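Local coordinates for protein tryptophan--tRNA ligase (Campylobacter jejuni subsp. jejuni, PDB 3TZL) that catalyses the ATP-dependent attachment of tryptophan to its cognate tRNA(Trp), as a homodimeric class I aminoacyl-tRNA synthetase, at residues P227-H230 / E231-N234; E250-I253 / R254-G258. All blocks are in the same frame, centred on the assembly; numbering follows the deposited sequence.

Interaction 1. Residues P227-H230 / E231-N234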
loop_
_atom_site.group_PDB
_atom_site.type_symbol
_atom_site.label_atom_id
_atom_site.label_comp_id
_atom_site.label_asym_id
_atom_site.label_seq_id
_atom_site.Cartn_x
_atom_site.Cartn_y
_atom_site.Cartn_z
ATOM N N PRO B 227 15.958 14.516 59.608
ATOM C CA PRO B 227 15.432 15.276 58.472
ATOM C C PRO B 227 15.978 14.760 57.150
ATOM O O PRO B 227 17.153 14.403 57.061
ATOM C CB PRO B 227 15.952 16.692 58.739
ATOM C CG PRO B 227 16.032 16.768 60.215
ATOM C CD PRO B 227 16.502 15.407 60.650
ATOM N N LYS B 228 15.113 14.715 56.139
ATOM C CA LYS B 228 15.491 14.257 54.817
ATOM C C LYS B 228 15.626 15.446 53.870
ATOM O O LYS B 228 14.931 16.453 54.006
ATOM C CB LYS B 228 14.453 13.268 54.278
ATOM C CG LYS B 228 14.060 12.165 55.259
ATOM C CD LYS B 228 15.223 11.257 55.590
ATOM C CE LYS B 228 14.776 10.045 56.391
ATOM N NZ LYS B 228 14.302 10.405 57.755
ATOM N N ASP B 229 16.532 15.322 52.910
ATOM C CA ASP B 229 16.747 16.366 51.923
ATOM C C ASP B 229 15.861 16.124 50.705
ATOM O O ASP B 229 16.146 15.252 49.877
ATOM C CB ASP B 229 18.216 16.409 51.509
ATOM C CG ASP B 229 18.482 17.444 50.440
ATOM O OD1 ASP B 229 17.760 18.466 50.420
ATOM O OD2 ASP B 229 19.406 17.237 49.624
ATOM N N HIS B 230 14.790 16.907 50.602
ATOM C CA HIS B 230 13.792 16.733 49.550
ATOM C C HIS B 230 14.305 17.150 48.171
ATOM O O HIS B 230 13.719 16.799 47.156
ATOM C CB HIS B 230 12.507 17.496 49.901
ATOM C CG HIS B 230 12.704 18.974 50.050
ATOM N ND1 HIS B 230 13.173 19.550 51.211
ATOM C CD2 HIS B 230 12.503 19.992 49.181
ATOM C CE1 HIS B 230 13.249 20.859 51.052
ATOM N NE2 HIS B 230 12.847 21.154 49.828
ATOM N N GLU B 231 15.406 17.886 48.144
ATOM C CA GLU B 231 15.964 18.403 46.904
ATOM C C GLU B 231 16.723 17.336 46.113
ATOM O O GLU B 231 16.864 17.441 44.895
ATOM C CB GLU B 231 16.873 19.598 47.210
ATOM C CG GLU B 231 16.128 20.790 47.813
ATOM C CD GLU B 231 16.977 21.600 48.788
ATOM O OE1 GLU B 231 18.074 21.134 49.164
ATOM O OE2 GLU B 231 16.542 22.704 49.187
ATOM N N ASN B 232 17.204 16.303 46.802
ATOM C CA ASN B 232 17.949 15.223 46.147
ATOM C C ASN B 232 17.210 13.885 46.122
ATOM O O ASN B 232 17.718 12.894 45.587
ATOM C CB ASN B 232 19.316 15.027 46.806
ATOM C CG ASN B 232 20.259 16.178 46.542
ATOM O OD1 ASN B 232 20.125 16.890 45.546
ATOM N ND2 ASN B 232 21.227 16.367 47.435
ATOM N N CYS B 233 16.016 13.862 46.702
ATOM C CA CYS B 233 15.275 12.620 46.866
ATOM C C CYS B 233 14.408 12.320 45.646
ATOM O O CYS B 233 13.612 13.154 45.213
ATOM C CB CYS B 233 14.425 12.681 48.133
ATOM S SG CYS B 233 13.490 11.185 48.497
ATOM N N ASN B 234 14.570 11.121 45.098
ATOM C CA ASN B 234 13.792 10.703 43.947
ATOM C C ASN B 234 12.356 10.372 44.309
ATOM O O ASN B 234 11.467 10.453 43.463
ATOM C CB ASN B 234 14.457 9.518 43.246
ATOM C CG ASN B 234 15.819 9.870 42.688
ATOM O OD1 ASN B 234 16.033 10.984 42.205
ATOM N ND2 ASN B 234 16.754 8.935 42.772
#

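Interaction 2. Residues E250-I253 / R254-G258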
loop_
_atom_site.group_PDB
_atom_site.type_symbol
_atom_site.label_atom_id
_atom_site.label_comp_id
_atom_site.label_asym_id
_atom_site.label_seq_id
_atom_site.Cartn_x
_atom_site.Cartn_y
_atom_site.Cartn_z
ATOM N N GLU B 250 3.279 20.451 52.053
ATOM C CA GLU B 250 2.994 19.599 53.206
ATOM C C GLU B 250 3.936 18.392 53.266
ATOM O O GLU B 250 4.359 17.989 54.349
ATOM C CB GLU B 250 1.527 19.166 53.228
ATOM C CG GLU B 250 0.568 20.287 53.593
ATOM C CD GLU B 250 -0.891 19.863 53.548
ATOM O OE1 GLU B 250 -1.176 18.747 53.056
ATOM O OE2 GLU B 250 -1.750 20.655 54.001
ATOM N N LEU B 251 4.273 17.821 52.111
ATOM C CA LEU B 251 5.272 16.747 52.073
ATOM C C LEU B 251 6.655 17.261 52.478
ATOM O O LEU B 251 7.364 16.637 53.266
ATOM C CB LEU B 251 5.345 16.099 50.689
ATOM C CG LEU B 251 6.364 14.970 50.472
ATOM C CD1 LEU B 251 6.140 13.854 51.471
ATOM C CD2 LEU B 251 6.230 14.403 49.082
ATOM N N GLN B 252 7.035 18.405 51.928
ATOM C CA GLN B 252 8.331 18.999 52.233
ATOM C C GLN B 252 8.491 19.286 53.720
ATOM O O GLN B 252 9.591 19.179 54.267
ATOM C CB GLN B 252 8.505 20.271 51.418
ATOM C CG GLN B 252 9.788 21.026 51.675
ATOM C CD GLN B 252 9.858 22.286 50.831
ATOM O OE1 GLN B 252 9.130 22.422 49.830
ATOM N NE2 GLN B 252 10.724 23.219 51.225
ATOM N N ILE B 253 7.388 19.640 54.370
ATOM C CA ILE B 253 7.413 19.904 55.802
ATOM C C ILE B 253 7.716 18.592 56.507
ATOM O O ILE B 253 8.473 18.561 57.483
ATOM C CB ILE B 253 6.067 20.473 56.293
ATOM C CG1 ILE B 253 5.932 21.947 55.899
ATOM C CG2 ILE B 253 5.914 20.319 57.794
ATOM C CD1 ILE B 253 4.497 22.457 55.927
ATOM N N ARG B 254 7.133 17.508 55.992
ATOM C CA ARG B 254 7.340 16.179 56.562
ATOM C C ARG B 254 8.797 15.742 56.419
ATOM O O ARG B 254 9.360 15.146 57.340
ATOM C CB ARG B 254 6.373 15.165 55.935
ATOM C CG ARG B 254 4.938 15.334 56.421
ATOM C CD ARG B 254 3.950 14.582 55.542
ATOM N NE ARG B 254 4.119 13.136 55.625
ATOM C CZ ARG B 254 3.463 12.269 54.859
ATOM N NH1 ARG B 254 2.587 12.700 53.955
ATOM N NH2 ARG B 254 3.681 10.967 54.997
ATOM N N TYR B 255 9.397 16.065 55.273
ATOM C CA TYR B 255 10.825 15.836 55.034
ATOM C C TYR B 255 11.718 16.613 55.996
ATOM O O TYR B 255 12.556 16.027 56.682
ATOM C CB TYR B 255 11.197 16.192 53.592
ATOM C CG TYR B 255 11.087 15.043 52.600
ATOM C CD1 TYR B 255 12.212 14.583 51.926
ATOM C CD2 TYR B 255 9.864 14.424 52.334
ATOM C CE1 TYR B 255 12.137 13.550 51.019
ATOM C CE2 TYR B 255 9.772 13.372 51.412
ATOM C CZ TYR B 255 10.923 12.942 50.761
ATOM O OH TYR B 255 10.885 11.913 49.843
ATOM N N GLU B 256 11.533 17.929 56.053
ATOM C CA GLU B 256 12.353 18.785 56.912
ATOM C C GLU B 256 12.151 18.516 58.407
ATOM O O GLU B 256 13.062 18.724 59.210
ATOM C CB GLU B 256 12.108 20.267 56.591
ATOM C CG GLU B 256 12.507 20.658 55.167
ATOM C CD GLU B 256 12.213 22.112 54.843
ATOM O OE1 GLU B 256 12.593 22.566 53.742
ATOM O OE2 GLU B 256 11.603 22.798 55.689
ATOM N N LYS B 257 10.964 18.052 58.782
ATOM C CA LYS B 257 10.676 17.786 60.187
ATOM C C LYS B 257 11.458 16.584 60.725
ATOM O O LYS B 257 11.861 16.568 61.886
ATOM C CB LYS B 257 9.176 17.560 60.388
ATOM C CG LYS B 257 8.773 17.342 61.832
ATOM C CD LYS B 257 7.315 16.938 61.942
ATOM C CE LYS B 257 6.916 16.706 63.395
ATOM N NZ LYS B 257 5.482 16.303 63.526
ATOM N N GLY B 258 11.670 15.577 59.880
ATOM C CA GLY B 258 12.247 14.325 60.332
ATOM C C GLY B 258 11.188 13.512 61.053
ATOM O O GLY B 258 10.030 13.912 61.106
#

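Interaction 1. Residues P227-H230 / E231-N234
Asp229 and Glu231 meet within a type I beta turn, Asp229 to Asn232, that leads into helix 234-239. Asn232 N closes the turn on Asp229 O through a weak hydrogen bond of 3.4 Å. An Asx turn is superposed on it: Asp229 OD1 accepts a weak bond from Glu231 N at 3.3 Å. The more enclosed side is formed by His230 and the buried Cys233. Glu231 CG sits over one face of the imidazole, near its rim and 4.1 Å from the ring centroid, a CH-pi contact. With CG of His230 wedged between its own N and C (chi1 61°), the ring stands beside Glu231, and Phe236 meets it edge-to-face. The polar side, with exposed Glu231 and Asn232, borders solvent and is more loosely held. Asp229 OD1 and Glu231 OE1 approach to 3.0 Å, the two carboxylate planes nearly perpendicular; such a like-charge approach may favour proton uptake by one of them. Asn232 ND2 is also 3.0 Å from Asp229 OD2, but poorly aimed for hydrogen bonding. Cys233 is the N-cap of helix 234-239, its SG capping a backbone N just inside that helix, while its CB rests 3.6 Å from Asp229 O.

Interaction 2. Residues E250-I253 / R254-G258
The Tyr255 ring is approached at its edge, near its plane, by the carbonyl of Leu251, whose O lies 3.5 Å from Tyr255 CD2. Along the same flank Leu251 CD1 packs 3.7 Å from Tyr255 CE2, the two side chains running side by side in the same direction; CG of Leu251 is anti to its own N (chi1 179°), which carries the isobutyl group alongside the ring. Beyond the segments Phe265 stacks with Tyr255, and Phe236 joins it edge-to-face. A second flat group, the Arg254 guanidinium, has Leu251 CD1 obliquely nearby at 4.5 Å from NH1, but its charge is answered elsewhere, by a salt bridge from NH2 to Glu260 and a cation-pi contact with Tyr268.

Leu251 and Tyr255, like Gln252 and Glu256, are i to i+4 pairs near the C-terminal end of helix 245-257, within an all-helical part of the chain; Leu251 and Arg254 are three apart. Backbone bonds of 2.9 Å run from Tyr255 N to Leu251 O and from Glu256 N to Gln252 O, and Gly258, with positive phi, is the first residue to leave the helix. On another side of the helix the amide of Gln252 pairs with the carboxylate of Glu256: NE2 donates almost straight to OE1 over 3.2 Å. That oxygen lies in the plane of the amide, whereas the donor reaches it from above the carboxylate plane, the two flat groups being turned 74° apart. The aliphatic stem of Arg254 passes close to the carbonyl of Glu250, with its CG 3.4 Å from Glu250 O.

How the interactions relate
Interaction 1 precedes interaction 2 in the chain, and the two touch directly, their centres about 10 Å apart. The turn of 227-234 lies against the helix end of 250-258: Lys228 N probably donates to Tyr255 O over 2.9 Å, and Cys233 SG packs 3.0 Å from Tyr255 OH. His230 reaches the polar pair of interaction 2, its CE1 being 3.3 Å from Glu256 OE1. Phe236, in the first turn of helix 234-239, bridges the two interactions. Both contacts are remote from the tryptophan and ADP pockets, in the helical region that follows the KMSKS motif and, in relatives, contributes to anticodon recognition.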